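Local coordinates for protein neurotoxin (Clostridium botulinum, PDB 3N7L) that probably recognises gangliosides on nerve-cell membranes, as the receptor-binding domain of a serotype D/C botulinum neurotoxin, at residues I8-N13 / D207-A212; S122-N127 / I167-L172; T230-D235 / R296-N301. All blocks are in the same frame, centred on the assembly; numbering follows the deposited sequence.

Contact 1. Residues I8-N13 / D207-A212; sequences ILSLQN and DFYIFA
Ile8 to Leu11 run antiparallel to Phe208 to Phe211, the axes of strands 8-13 and 207-211 coming within 4.7 Å at an angle of 180°. Leu11 and Phe208 form a hydrogen-bonded pair in which Leu11 N meets Phe208 O at 2.8 Å, while the return bond from Phe208 N is weak. Beyond the non-hydrogen-bonded pair of Ser10 and Tyr209, regularity breaks in a classic beta bulge: Ile8 and Leu9 both face Ile210. Ile210 O takes a straight bond from Ile8 N at 2.8 Å and a weak one from Leu9 N, and Leu9 O receives Ile210 N at 3.0 Å.

The pairing belongs to one sheet of the concanavalin-like beta sandwich of the N-terminal receptor-binding region, with strand 72-82 bordering 202-211 on its other edge. Leu9, Leu11, Phe208 and Ile210 turn to the sandwich interior, where Ile181 and Phe183 of strand 180-187 receive them. Leu9 CD2 reaches Ile210 CD1 at 3.6 Å and also sits at the edge of the Phe208 ring, near its plane; that ring meets Phe183 edge-to-face. At the bulge, Ile8 CG1 is wedged between its own backbone N and carbonyl carbon (chi1 56°), which sets it 3.8 Å from Ile210 CG2, while the CG2 branch of Ile8 rests on Ala212 CB.

On the opposite face, Ser10 OG approaches the Tyr209 ring obliquely, 3.3 Å from CE2. This hydroxyl is hydrogen-bonded to Thr21 OG1, and Lys7 makes a cation-pi contact with the same tyrosine.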
ATOM      1  N   ILE A   8     -17.657  -8.624  17.468  1.00 34.73           N
ATOM      2  CA  ILE A   8     -18.890  -9.356  17.208  1.00 33.83           C
ATOM      3  C   ILE A   8     -18.968  -9.939  15.797  1.00 32.50           C
ATOM      4  O   ILE A   8     -19.888 -10.690  15.474  1.00 31.28           O
ATOM      5  CB  ILE A   8     -20.129  -8.465  17.468  1.00 34.45           C
ATOM      6  CG1 ILE A   8     -20.052  -7.188  16.624  1.00 34.62           C
ATOM      7  CG2 ILE A   8     -20.203  -8.110  18.950  1.00 32.24           C
ATOM      8  CD1 ILE A   8     -21.280  -6.304  16.740  1.00 35.31           C
ATOM      9  N   LEU A   9     -18.001  -9.583  14.961  1.00 31.16           N
ATOM     10  CA  LEU A   9     -17.930 -10.095  13.597  1.00 29.45           C
ATOM     11  C   LEU A   9     -16.473 -10.113  13.181  1.00 28.79           C
ATOM     12  O   LEU A   9     -15.744  -9.142  13.388  1.00 27.11           O
ATOM     13  CB  LEU A   9     -18.728  -9.221  12.627  1.00 29.93           C
ATOM     14  CG  LEU A   9     -18.586  -9.626  11.150  1.00 30.71           C
ATOM     15  CD1 LEU A   9     -19.038 -11.070  10.960  1.00 32.28           C
ATOM     16  CD2 LEU A   9     -19.412  -8.698  10.271  1.00 30.89           C
ATOM     17  N   SER A  10     -16.047 -11.228  12.605  1.00 29.37           N
ATOM     18  CA  SER A  10     -14.669 -11.383  12.164  1.00 31.29           C
ATOM     19  C   SER A  10     -14.669 -12.192  10.877  1.00 31.06           C
ATOM     20  O   SER A  10     -14.512 -13.411  10.900  1.00 32.30           O
ATOM     21  CB  SER A  10     -13.857 -12.101  13.246  1.00 31.39           C
ATOM     22  OG  SER A  10     -12.518 -12.295  12.834  1.00 36.41           O
ATOM     23  N   LEU A  11     -14.863 -11.508   9.754  1.00 31.93           N
ATOM     24  CA  LEU A  11     -14.898 -12.172   8.458  1.00 31.02           C
ATOM     25  C   LEU A  11     -13.493 -12.512   7.989  1.00 32.35           C
ATOM     26  O   LEU A  11     -12.714 -11.626   7.635  1.00 31.81           O
ATOM     27  CB  LEU A  11     -15.591 -11.276   7.432  1.00 31.82           C
ATOM     28  CG  LEU A  11     -15.723 -11.808   6.004  1.00 32.81           C
ATOM     29  CD1 LEU A  11     -16.436 -13.163   6.001  1.00 32.12           C
ATOM     30  CD2 LEU A  11     -16.486 -10.787   5.174  1.00 31.18           C
ATOM     31  N   GLN A  12     -13.175 -13.803   7.995  1.00 33.56           N
ATOM     32  CA  GLN A  12     -11.859 -14.271   7.585  1.00 35.08           C
ATOM     33  C   GLN A  12     -11.916 -15.457   6.637  1.00 35.93           C
ATOM     34  O   GLN A  12     -12.923 -16.156   6.544  1.00 35.92           O
ATOM     35  CB  GLN A  12     -11.031 -14.653   8.811  1.00 34.24           C
ATOM     36  CG  GLN A  12     -10.439 -13.470   9.538  1.00 37.70           C
ATOM     37  CD  GLN A  12      -9.638 -13.880  10.751  1.00 38.94           C
ATOM     38  OE1 GLN A  12      -8.731 -13.164  11.180  1.00 40.44           O
ATOM     39  NE2 GLN A  12      -9.974 -15.029  11.322  1.00 38.94           N
ATOM     40  N   ASN A  13     -10.812 -15.668   5.933  1.00 36.52           N
ATOM     41  CA  ASN A  13     -10.682 -16.770   4.993  1.00 37.36           C
ATOM     42  C   ASN A  13      -9.891 -17.865   5.696  1.00 38.70           C
ATOM     43  O   ASN A  13      -8.706 -17.698   5.963  1.00 38.74           O
ATOM     44  CB  ASN A  13      -9.933 -16.291   3.748  1.00 37.50           C
ATOM     45  CG  ASN A  13      -9.494 -17.422   2.842  1.00 37.54           C
ATOM     46  OD1 ASN A  13      -8.741 -17.198   1.899  1.00 39.78           O
ATOM     47  ND2 ASN A  13      -9.959 -18.638   3.114  1.00 37.10           N
ATOM     48  N   ASP A 207      -9.586  -9.417   6.444  1.00 27.09           N
ATOM     49  CA  ASP A 207      -9.902  -9.242   7.865  1.00 27.51           C
ATOM     50  C   ASP A 207     -10.920  -8.145   8.194  1.00 26.28           C
ATOM     51  O   ASP A 207     -10.584  -7.125   8.792  1.00 26.29           O
ATOM     52  CB  ASP A 207      -8.610  -8.993   8.657  1.00 29.17           C
ATOM     53  CG  ASP A 207      -7.698 -10.213   8.687  1.00 32.21           C
ATOM     54  OD1 ASP A 207      -8.148 -11.281   9.149  1.00 33.82           O
ATOM     55  OD2 ASP A 207      -6.532 -10.111   8.250  1.00 32.87           O
ATOM     56  N   PHE A 208     -12.170  -8.367   7.808  1.00 26.49           N
ATOM     57  CA  PHE A 208     -13.235  -7.407   8.073  1.00 25.15           C
ATOM     58  C   PHE A 208     -13.786  -7.690   9.474  1.00 25.06           C
ATOM     59  O   PHE A 208     -14.367  -8.752   9.716  1.00 22.76           O
ATOM     60  CB  PHE A 208     -14.354  -7.563   7.042  1.00 22.71           C
ATOM     61  CG  PHE A 208     -15.439  -6.535   7.165  1.00 22.91           C
ATOM     62  CD1 PHE A 208     -15.352  -5.326   6.480  1.00 22.42           C
ATOM     63  CD2 PHE A 208     -16.551  -6.772   7.971  1.00 23.37           C
ATOM     64  CE1 PHE A 208     -16.355  -4.366   6.595  1.00 20.85           C
ATOM     65  CE2 PHE A 208     -17.565  -5.817   8.096  1.00 21.83           C
ATOM     66  CZ  PHE A 208     -17.465  -4.613   7.406  1.00 23.19           C
ATOM     67  N   TYR A 209     -13.601  -6.739  10.385  1.00 25.17           N
ATOM     68  CA  TYR A 209     -14.060  -6.888  11.764  1.00 25.77           C
ATOM     69  C   TYR A 209     -15.078  -5.826  12.178  1.00 26.78           C
ATOM     70  O   TYR A 209     -15.121  -4.735  11.615  1.00 26.72           O
ATOM     71  CB  TYR A 209     -12.884  -6.764  12.737  1.00 26.94           C
ATOM     72  CG  TYR A 209     -11.730  -7.723  12.559  1.00 28.44           C
ATOM     73  CD1 TYR A 209     -10.539  -7.519  13.260  1.00 31.11           C
ATOM     74  CD2 TYR A 209     -11.820  -8.841  11.730  1.00 30.63           C
ATOM     75  CE1 TYR A 209      -9.466  -8.397  13.144  1.00 30.20           C
ATOM     76  CE2 TYR A 209     -10.744  -9.735  11.608  1.00 29.50           C
ATOM     77  CZ  TYR A 209      -9.573  -9.498  12.321  1.00 30.88           C
ATOM     78  OH  TYR A 209      -8.497 -10.349  12.208  1.00 33.41           O
ATOM     79  N   ILE A 210     -15.890  -6.158  13.176  1.00 26.92           N
ATOM     80  CA  ILE A 210     -16.849  -5.215  13.740  1.00 26.39           C
ATOM     81  C   ILE A 210     -16.779  -5.392  15.257  1.00 27.95           C
ATOM     82  O   ILE A 210     -16.852  -6.516  15.768  1.00 28.04           O
ATOM     83  CB  ILE A 210     -18.294  -5.454  13.246  1.00 25.34           C
ATOM     84  CG1 ILE A 210     -18.398  -5.121  11.753  1.00 25.73           C
ATOM     85  CG2 ILE A 210     -19.258  -4.557  14.029  1.00 25.22           C
ATOM     86  CD1 ILE A 210     -19.790  -5.251  11.176  1.00 25.05           C
ATOM     87  N   PHE A 211     -16.610  -4.279  15.966  1.00 28.24           N
ATOM     88  CA  PHE A 211     -16.503  -4.288  17.420  1.00 29.09           C
ATOM     89  C   PHE A 211     -17.690  -3.571  18.058  1.00 30.65           C
ATOM     90  O   PHE A 211     -18.145  -2.538  17.560  1.00 30.89           O
ATOM     91  CB  PHE A 211     -15.211  -3.590  17.851  1.00 28.59           C
ATOM     92  CG  PHE A 211     -13.961  -4.270  17.374  1.00 30.15           C
ATOM     93  CD1 PHE A 211     -13.362  -5.266  18.137  1.00 30.53           C
ATOM     94  CD2 PHE A 211     -13.380  -3.913  16.159  1.00 28.38           C
ATOM     95  CE1 PHE A 211     -12.200  -5.899  17.699  1.00 31.75           C
ATOM     96  CE2 PHE A 211     -12.220  -4.537  15.711  1.00 30.13           C
ATOM     97  CZ  PHE A 211     -11.628  -5.533  16.482  1.00 31.16           C
ATOM     98  N   ALA A 212     -18.179  -4.118  19.166  1.00 31.05           N
ATOM     99  CA  ALA A 212     -19.309  -3.534  19.876  1.00 30.91           C
ATOM    100  C   ALA A 212     -18.839  -2.422  20.801  1.00 31.32           C
ATOM    101  O   ALA A 212     -19.288  -2.319  21.937  1.00 33.30           O
ATOM    102  CB  ALA A 212     -20.037  -4.609  20.675  1.00 29.47           C
TER

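Contact 2. Residues S122-N127 / I167-L172; sequences SEQDIN and IKVKEL
Gln124 reaches across to the chain around Lys168 and Lys170, closing one border of the beta sandwich. Its strand, 122-129, belongs to one sheet of the N-terminal receptor-binding region and strand 162-168 to the other, so the side-chain amide does what a neighbouring strand's backbone would do within a sheet. The two segments run roughly antiparallel, but even the closest CA pair, Ile126 CA and Ile167 CA, is 7.3 Å apart, too far for backbone pairing, so a side chain of one segment bonds to the backbone of the other.

The tight part is the amide itself. Gln124 OE1 accepts the N-H of Lys170 at 2.9 Å in a nearly straight bond (168°), with the donor tilted somewhat from the carbonyl plane. Gln124 NE2 donates to Lys168 O, also at 2.9 Å, though more bent (139°). Gripped at both ends by residues on either side of Val169, the amide has its rotation fixed and its oxygen and nitrogen told apart. CG lies anti to the backbone N (chi1 -179°) and the chain continues extended, which carries the amide straight across the divide. Ile167 comes from the opposite direction, its CD1 methyl 3.6 Å from Gln124 CG, and Met155 of strand 154-159 also touches both side chains. Further inward, Ile126 lies against Ile157 of that strand.

Towards Ser122 the contact slackens. Ser122 OG bonds to Asn119, and the side chain of exposed Glu123 leaves the backbone away from the other segment, its carboxylate making a long, weak ion pair with Lys117. Exposed Lys170 runs its extended chain along this margin, past Gln118. Its CG packs 3.5 Å from Gln124 OE1, whereas the ammonium end approaches only loosely, with Lys170 NZ standing 3.6 Å from Glu123 O.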
ATOM      1  N   SER A 122     -32.984  10.957   4.500  1.00 40.00           N
ATOM      2  CA  SER A 122     -31.884  11.549   5.246  1.00 38.93           C
ATOM      3  C   SER A 122     -30.765  10.604   5.648  1.00 37.34           C
ATOM      4  O   SER A 122     -30.964   9.405   5.847  1.00 36.17           O
ATOM      5  CB  SER A 122     -32.428  12.250   6.490  1.00 40.08           C
ATOM      6  OG  SER A 122     -33.357  11.423   7.163  1.00 43.60           O
ATOM      7  N   GLU A 123     -29.576  11.170   5.780  1.00 36.24           N
ATOM      8  CA  GLU A 123     -28.409  10.397   6.143  1.00 35.29           C
ATOM      9  C   GLU A 123     -27.306  11.336   6.593  1.00 33.55           C
ATOM     10  O   GLU A 123     -27.423  12.558   6.479  1.00 31.78           O
ATOM     11  CB  GLU A 123     -27.941   9.595   4.931  1.00 37.59           C
ATOM     12  CG  GLU A 123     -27.534  10.468   3.759  1.00 42.33           C
ATOM     13  CD  GLU A 123     -27.387   9.688   2.470  1.00 46.26           C
ATOM     14  OE1 GLU A 123     -26.844  10.248   1.495  1.00 49.69           O
ATOM     15  OE2 GLU A 123     -27.823   8.518   2.426  1.00 49.63           O
ATOM     16  N   GLN A 124     -26.237  10.759   7.117  1.00 30.98           N
ATOM     17  CA  GLN A 124     -25.103  11.547   7.562  1.00 30.73           C
ATOM     18  C   GLN A 124     -23.881  10.746   7.157  1.00 30.21           C
ATOM     19  O   GLN A 124     -23.842   9.531   7.326  1.00 28.39           O
ATOM     20  CB  GLN A 124     -25.152  11.751   9.076  1.00 31.57           C
ATOM     21  CG  GLN A 124     -24.002  12.583   9.631  1.00 33.80           C
ATOM     22  CD  GLN A 124     -24.209  12.959  11.090  1.00 34.75           C
ATOM     23  OE1 GLN A 124     -24.771  12.184  11.867  1.00 35.42           O
ATOM     24  NE2 GLN A 124     -23.745  14.147  11.472  1.00 33.04           N
ATOM     25  N   ASP A 125     -22.883  11.416   6.606  1.00 31.12           N
ATOM     26  CA  ASP A 125     -21.708  10.692   6.174  1.00 32.67           C
ATOM     27  C   ASP A 125     -20.411  11.384   6.508  1.00 30.67           C
ATOM     28  O   ASP A 125     -20.365  12.584   6.754  1.00 32.09           O
ATOM     29  CB  ASP A 125     -21.794  10.428   4.669  1.00 34.33           C
ATOM     30  CG  ASP A 125     -21.921  11.700   3.865  1.00 38.95           C
ATOM     31  OD1 ASP A 125     -22.623  11.682   2.830  1.00 42.47           O
ATOM     32  OD2 ASP A 125     -21.313  12.718   4.262  1.00 42.03           O
ATOM     33  N   ILE A 126     -19.354  10.592   6.518  1.00 30.48           N
ATOM     34  CA  ILE A 126     -18.021  11.073   6.808  1.00 27.66           C
ATOM     35  C   ILE A 126     -17.158  10.475   5.694  1.00 26.44           C
ATOM     36  O   ILE A 126     -17.532   9.458   5.099  1.00 24.62           O
ATOM     37  CB  ILE A 126     -17.592  10.582   8.208  1.00 28.99           C
ATOM     38  CG1 ILE A 126     -16.259  11.209   8.602  1.00 31.84           C
ATOM     39  CG2 ILE A 126     -17.522   9.063   8.232  1.00 25.01           C
ATOM     40  CD1 ILE A 126     -15.867  10.915  10.043  1.00 36.32           C
ATOM     41  N   ASN A 127     -16.022  11.090   5.386  1.00 24.47           N
ATOM     42  CA  ASN A 127     -15.208  10.543   4.309  1.00 25.50           C
ATOM     43  C   ASN A 127     -13.714  10.768   4.398  1.00 23.97           C
ATOM     44  O   ASN A 127     -13.218  11.559   5.197  1.00 23.63           O
ATOM     45  CB  ASN A 127     -15.677  11.092   2.955  1.00 25.86           C
ATOM     46  CG  ASN A 127     -15.301  12.553   2.752  1.00 30.03           C
ATOM     47  OD1 ASN A 127     -16.132  13.448   2.900  1.00 30.67           O
ATOM     48  ND2 ASN A 127     -14.039  12.798   2.423  1.00 28.39           N
ATOM     49  N   ILE A 167     -17.102  13.852  13.026  1.00 32.22           N
ATOM     50  CA  ILE A 167     -18.278  14.704  13.118  1.00 33.10           C
ATOM     51  C   ILE A 167     -19.259  14.173  14.154  1.00 31.79           C
ATOM     52  O   ILE A 167     -19.367  12.966  14.375  1.00 30.17           O
ATOM     53  CB  ILE A 167     -19.030  14.834  11.768  1.00 34.09           C
ATOM     54  CG1 ILE A 167     -19.755  13.532  11.438  1.00 35.64           C
ATOM     55  CG2 ILE A 167     -18.050  15.178  10.648  1.00 37.51           C
ATOM     56  CD1 ILE A 167     -20.623  13.628  10.198  1.00 37.09           C
ATOM     57  N   LYS A 168     -19.969  15.102  14.780  1.00 31.83           N
ATOM     58  CA  LYS A 168     -20.973  14.797  15.788  1.00 32.05           C
ATOM     59  C   LYS A 168     -22.171  14.135  15.100  1.00 30.90           C
ATOM     60  O   LYS A 168     -22.693  14.649  14.103  1.00 29.30           O
ATOM     61  CB  LYS A 168     -21.390  16.107  16.477  1.00 34.88           C
ATOM     62  CG  LYS A 168     -22.612  16.041  17.381  1.00 39.57           C
ATOM     63  CD  LYS A 168     -22.375  15.253  18.663  1.00 44.69           C
ATOM     64  CE  LYS A 168     -23.579  15.403  19.609  1.00 47.69           C
ATOM     65  NZ  LYS A 168     -23.459  14.612  20.875  1.00 45.80           N
ATOM     66  N   VAL A 169     -22.589  12.982  15.612  1.00 30.09           N
ATOM     67  CA  VAL A 169     -23.728  12.273  15.041  1.00 29.70           C
ATOM     68  C   VAL A 169     -24.998  13.072  15.329  1.00 30.57           C
ATOM     69  O   VAL A 169     -25.243  13.471  16.469  1.00 27.58           O
ATOM     70  CB  VAL A 169     -23.862  10.856  15.643  1.00 29.65           C
ATOM     71  CG1 VAL A 169     -25.105  10.163  15.097  1.00 28.06           C
ATOM     72  CG2 VAL A 169     -22.622  10.034  15.308  1.00 29.33           C
ATOM     73  N   LYS A 170     -25.795  13.321  14.292  1.00 31.48           N
ATOM     74  CA  LYS A 170     -27.027  14.083  14.463  1.00 34.27           C
ATOM     75  C   LYS A 170     -28.167  13.158  14.883  1.00 34.37           C
ATOM     76  O   LYS A 170     -28.000  11.939  14.946  1.00 33.02           O
ATOM     77  CB  LYS A 170     -27.395  14.817  13.164  1.00 36.18           C
ATOM     78  CG  LYS A 170     -27.843  13.909  12.022  1.00 40.58           C
ATOM     79  CD  LYS A 170     -28.323  14.717  10.809  1.00 45.60           C
ATOM     80  CE  LYS A 170     -28.949  13.813   9.744  1.00 47.58           C
ATOM     81  NZ  LYS A 170     -29.478  14.574   8.571  1.00 49.34           N
ATOM     82  N   GLU A 171     -29.321  13.740  15.184  1.00 34.99           N
ATOM     83  CA  GLU A 171     -30.475  12.950  15.582  1.00 36.42           C
ATOM     84  C   GLU A 171     -30.939  12.148  14.367  1.00 35.97           C
ATOM     85  O   GLU A 171     -31.319  12.721  13.346  1.00 37.35           O
ATOM     86  CB  GLU A 171     -31.599  13.865  16.076  1.00 37.68           C
ATOM     87  CG  GLU A 171     -32.845  13.123  16.522  1.00 41.48           C
ATOM     88  CD  GLU A 171     -32.645  12.344  17.813  1.00 44.98           C
ATOM     89  OE1 GLU A 171     -33.462  11.440  18.092  1.00 47.97           O
ATOM     90  OE2 GLU A 171     -31.684  12.642  18.554  1.00 43.58           O
ATOM     91  N   LEU A 172     -30.898  10.825  14.481  1.00 34.85           N
ATOM     92  CA  LEU A 172     -31.303   9.945  13.391  1.00 35.37           C
ATOM     93  C   LEU A 172     -32.400   8.984  13.835  1.00 36.13           C
ATOM     94  O   LEU A 172     -32.436   7.840  13.394  1.00 34.41           O
ATOM     95  CB  LEU A 172     -30.096   9.136  12.895  1.00 34.55           C
ATOM     96  CG  LEU A 172     -28.877   9.905  12.372  1.00 35.43           C
ATOM     97  CD1 LEU A 172     -27.727   8.943  12.133  1.00 34.85           C
ATOM     98  CD2 LEU A 172     -29.236  10.641  11.091  1.00 36.21           C
TER

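Contact 3. Residues T230-D235 / R296-N301; sequences TNVVKD and RVRGEN. With SO4 (sulfate ion), chain C.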
ATOM      1  N   THR A 230       5.452  -6.667  10.203  1.00 29.83           N
ATOM      2  CA  THR A 230       6.259  -5.467  10.039  1.00 30.45           C
ATOM      3  C   THR A 230       7.689  -5.613   9.529  1.00 28.61           C
ATOM      4  O   THR A 230       8.286  -4.615   9.129  1.00 27.97           O
ATOM      5  CB  THR A 230       6.273  -4.640  11.336  1.00 33.27           C
ATOM      6  OG1 THR A 230       6.880  -5.400  12.386  1.00 35.89           O
ATOM      7  CG2 THR A 230       4.848  -4.280  11.740  1.00 35.55           C
ATOM      8  N   ASN A 231       8.245  -6.825   9.529  1.00 26.83           N
ATOM      9  CA  ASN A 231       9.610  -6.997   9.028  1.00 27.21           C
ATOM     10  C   ASN A 231       9.654  -7.457   7.570  1.00 24.45           C
ATOM     11  O   ASN A 231      10.726  -7.648   6.999  1.00 22.57           O
ATOM     12  CB  ASN A 231      10.417  -7.975   9.897  1.00 28.11           C
ATOM     13  CG  ASN A 231      11.927  -7.826   9.679  1.00 30.39           C
ATOM     14  OD1 ASN A 231      12.458  -6.714   9.706  1.00 30.36           O
ATOM     15  ND2 ASN A 231      12.618  -8.941   9.462  1.00 31.91           N
ATOM     16  N   VAL A 232       8.486  -7.655   6.976  1.00 23.30           N
ATOM     17  CA  VAL A 232       8.421  -8.043   5.579  1.00 23.57           C
ATOM     18  C   VAL A 232       8.283  -6.739   4.801  1.00 23.00           C
ATOM     19  O   VAL A 232       7.330  -5.990   4.998  1.00 22.70           O
ATOM     20  CB  VAL A 232       7.204  -8.954   5.291  1.00 24.60           C
ATOM     21  CG1 VAL A 232       7.057  -9.182   3.784  1.00 23.16           C
ATOM     22  CG2 VAL A 232       7.385 -10.295   6.002  1.00 25.34           C
ATOM     23  N   VAL A 233       9.255  -6.455   3.940  1.00 21.88           N
ATOM     24  CA  VAL A 233       9.222  -5.235   3.145  1.00 20.21           C
ATOM     25  C   VAL A 233       8.066  -5.341   2.155  1.00 19.68           C
ATOM     26  O   VAL A 233       7.735  -6.437   1.697  1.00 18.05           O
ATOM     27  CB  VAL A 233      10.549  -5.038   2.376  1.00 19.88           C
ATOM     28  CG1 VAL A 233      10.506  -3.740   1.573  1.00 21.12           C
ATOM     29  CG2 VAL A 233      11.718  -5.018   3.357  1.00 20.25           C
ATOM     30  N   LYS A 234       7.445  -4.212   1.822  1.00 18.71           N
ATOM     31  CA  LYS A 234       6.324  -4.253   0.886  1.00 18.78           C
ATOM     32  C   LYS A 234       6.620  -3.485  -0.405  1.00 17.38           C
ATOM     33  O   LYS A 234       7.440  -2.563  -0.419  1.00 16.67           O
ATOM     34  CB  LYS A 234       5.065  -3.659   1.532  1.00 21.16           C
ATOM     35  CG  LYS A 234       4.672  -4.241   2.895  1.00 23.43           C
ATOM     36  CD  LYS A 234       4.445  -5.739   2.832  1.00 23.64           C
ATOM     37  CE  LYS A 234       3.736  -6.237   4.086  1.00 24.69           C
ATOM     38  NZ  LYS A 234       4.425  -5.792   5.328  1.00 24.08           N
ATOM     39  N   ASP A 235       5.950  -3.875  -1.486  1.00 18.22           N
ATOM     40  CA  ASP A 235       6.108  -3.169  -2.746  1.00 16.98           C
ATOM     41  C   ASP A 235       5.202  -1.933  -2.649  1.00 17.78           C
ATOM     42  O   ASP A 235       4.531  -1.739  -1.631  1.00 17.17           O
ATOM     43  CB  ASP A 235       5.758  -4.073  -3.946  1.00 17.31           C
ATOM     44  CG  ASP A 235       4.275  -4.403  -4.060  1.00 18.20           C
ATOM     45  OD1 ASP A 235       3.967  -5.316  -4.857  1.00 17.13           O
ATOM     46  OD2 ASP A 235       3.426  -3.775  -3.395  1.00 20.39           O
ATOM     47  N   ARG A 296      10.380 -13.878   0.031  1.00 24.41           N
ATOM     48  CA  ARG A 296       9.994 -12.531   0.455  1.00 24.15           C
ATOM     49  C   ARG A 296      11.203 -11.760   0.980  1.00 24.68           C
ATOM     50  O   ARG A 296      12.079 -12.333   1.634  1.00 23.78           O
ATOM     51  CB  ARG A 296       8.930 -12.592   1.556  1.00 25.49           C
ATOM     52  CG  ARG A 296       7.629 -13.262   1.143  1.00 25.66           C
ATOM     53  CD  ARG A 296       6.621 -13.265   2.284  1.00 27.00           C
ATOM     54  NE  ARG A 296       5.327 -13.798   1.859  1.00 27.79           N
ATOM     55  CZ  ARG A 296       5.054 -15.089   1.677  1.00 26.82           C
ATOM     56  NH1 ARG A 296       5.984 -16.014   1.888  1.00 25.54           N
ATOM     57  NH2 ARG A 296       3.851 -15.452   1.257  1.00 25.77           N
ATOM     58  N   VAL A 297      11.253 -10.461   0.687  1.00 22.44           N
ATOM     59  CA  VAL A 297      12.349  -9.612   1.146  1.00 21.44           C
ATOM     60  C   VAL A 297      12.025  -9.120   2.560  1.00 23.76           C
ATOM     61  O   VAL A 297      10.960  -8.540   2.796  1.00 22.20           O
ATOM     62  CB  VAL A 297      12.534  -8.392   0.214  1.00 21.61           C
ATOM     63  CG1 VAL A 297      13.715  -7.551   0.673  1.00 19.80           C
ATOM     64  CG2 VAL A 297      12.722  -8.868  -1.232  1.00 18.29           C
ATOM     65  N   ARG A 298      12.946  -9.354   3.493  1.00 24.03           N
ATOM     66  CA  ARG A 298      12.745  -8.954   4.882  1.00 24.06           C
ATOM     67  C   ARG A 298      13.798  -7.987   5.392  1.00 24.17           C
ATOM     68  O   ARG A 298      14.890  -7.894   4.837  1.00 21.13           O
ATOM     69  CB  ARG A 298      12.723 -10.188   5.788  1.00 24.68           C
ATOM     70  CG  ARG A 298      11.534 -11.103   5.558  1.00 28.68           C
ATOM     71  CD  ARG A 298      11.439 -12.175   6.645  1.00 31.39           C
ATOM     72  NE  ARG A 298      10.201 -12.941   6.544  1.00 31.21           N
ATOM     73  CZ  ARG A 298       9.952 -13.806   5.572  1.00 32.48           C
ATOM     74  NH1 ARG A 298      10.866 -14.006   4.632  1.00 34.00           N
ATOM     75  NH2 ARG A 298       8.794 -14.454   5.527  1.00 31.26           N
ATOM     76  N   GLY A 299      13.448  -7.286   6.468  1.00 25.73           N
ATOM     77  CA  GLY A 299      14.329  -6.318   7.094  1.00 28.26           C
ATOM     78  C   GLY A 299      15.821  -6.478   6.867  1.00 34.41           C
ATOM     79  O   GLY A 299      16.318  -6.240   5.771  1.00 41.05           O
ATOM     80  N   GLU A 300      16.542  -6.895   7.897  1.00 33.59           N
ATOM     81  CA  GLU A 300      17.997  -7.043   7.813  1.00 29.99           C
ATOM     82  C   GLU A 300      18.615  -7.919   6.720  1.00 27.15           C
ATOM     83  O   GLU A 300      19.776  -8.309   6.837  1.00 26.59           O
ATOM     84  CB  GLU A 300      18.529  -7.498   9.173  1.00 32.55           C
ATOM     85  CG  GLU A 300      18.497  -6.402  10.220  1.00 34.94           C
ATOM     86  CD  GLU A 300      19.473  -5.286   9.905  1.00 37.40           C
ATOM     87  OE1 GLU A 300      20.696  -5.535   9.949  1.00 39.27           O
ATOM     88  OE2 GLU A 300      19.019  -4.162   9.606  1.00 40.81           O
ATOM     89  N   ASN A 301      17.871  -8.231   5.664  1.00 24.52           N
ATOM     90  CA  ASN A 301      18.425  -9.052   4.582  1.00 22.59           C
ATOM     91  C   ASN A 301      19.524  -8.305   3.826  1.00 21.74           C
ATOM     92  O   ASN A 301      19.469  -7.082   3.684  1.00 21.98           O
ATOM     93  CB  ASN A 301      17.342  -9.432   3.563  1.00 21.01           C
ATOM     94  CG  ASN A 301      16.385 -10.495   4.071  1.00 22.20           C
ATOM     95  OD1 ASN A 301      16.413 -10.882   5.241  1.00 23.81           O
ATOM     96  ND2 ASN A 301      15.522 -10.969   3.181  1.00 17.65           N
TER
HETATM   97  S   SO4 C1302      12.966 -12.692   9.861  1.00 66.36           S
HETATM   98  O1  SO4 C1302      13.639 -13.171   8.650  1.00 65.76           O
HETATM   99  O2  SO4 C1302      12.174 -13.784  10.449  1.00 67.00           O
HETATM  100  O3  SO4 C1302      12.057 -11.551   9.543  1.00 66.85           O
HETATM  101  O4  SO4 C1302      13.993 -12.220  10.810  1.00 67.30           O
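Asn231 ND2 donates to O3 of a sulfate ion at 2.7 Å (155°), and Arg298 crowds the same oxygen, its CD lying 3.0 Å away. O3 also sits near the plane of the Arg298 guanidinium, at its edge. Thr292 OG1 bonds to the ion as well, while Arg298 NH1 is committed to a salt bridge with Asp294 and NH2 to a glycerol. The sulfate probably came from the crystallisation liquor.

Next to the sulfate, Asn231 O receives Gly299 N at 2.8 Å in the carbonyl plane, and Val233 N reaches Val297 O at 2.9 Å. These two bonds flank a single backbone bridge between Val232 and Arg298, whose side chains lie alongside each other, Val232 CG2 being 3.9 Å from Arg298 NE. With CG anti to its backbone N (chi1 -162°), Asn231 brings OD1 within 3.2 Å of Gly299 CA, a closeness allowed by the absence of a side chain there. On the buried side, Val233 CG2 meets Val297 CG1 at 4.2 Å, and both valines touch Ile350 of strand 348-354. Two loops are thus tied together against the strands of the beta-trefoil that forms the C-terminal receptor-binding region.

Overall arrangement
The three contacts are divided between the two parts of the receptor-binding domain: two in the sandwich, one in the trefoil. Contacts 1 and 2 share the N-terminal sandwich, with centres 23 Å apart and nearest atoms about 14 Å apart; contact 2 falls within the long excursion of chain between 8-13 and 207-212, which contact 1 brings back together. Both reach the same sheet, contact 1 within it and contact 2 from its edge across to the partner sheet. Contact 3 follows in sequence, its centre 27 Å from that of contact 1 and 41 Å from that of contact 2; contacts 2 and 3 lie on opposite sides of the chain's centre. Of the three, contact 3 carries the sulfate.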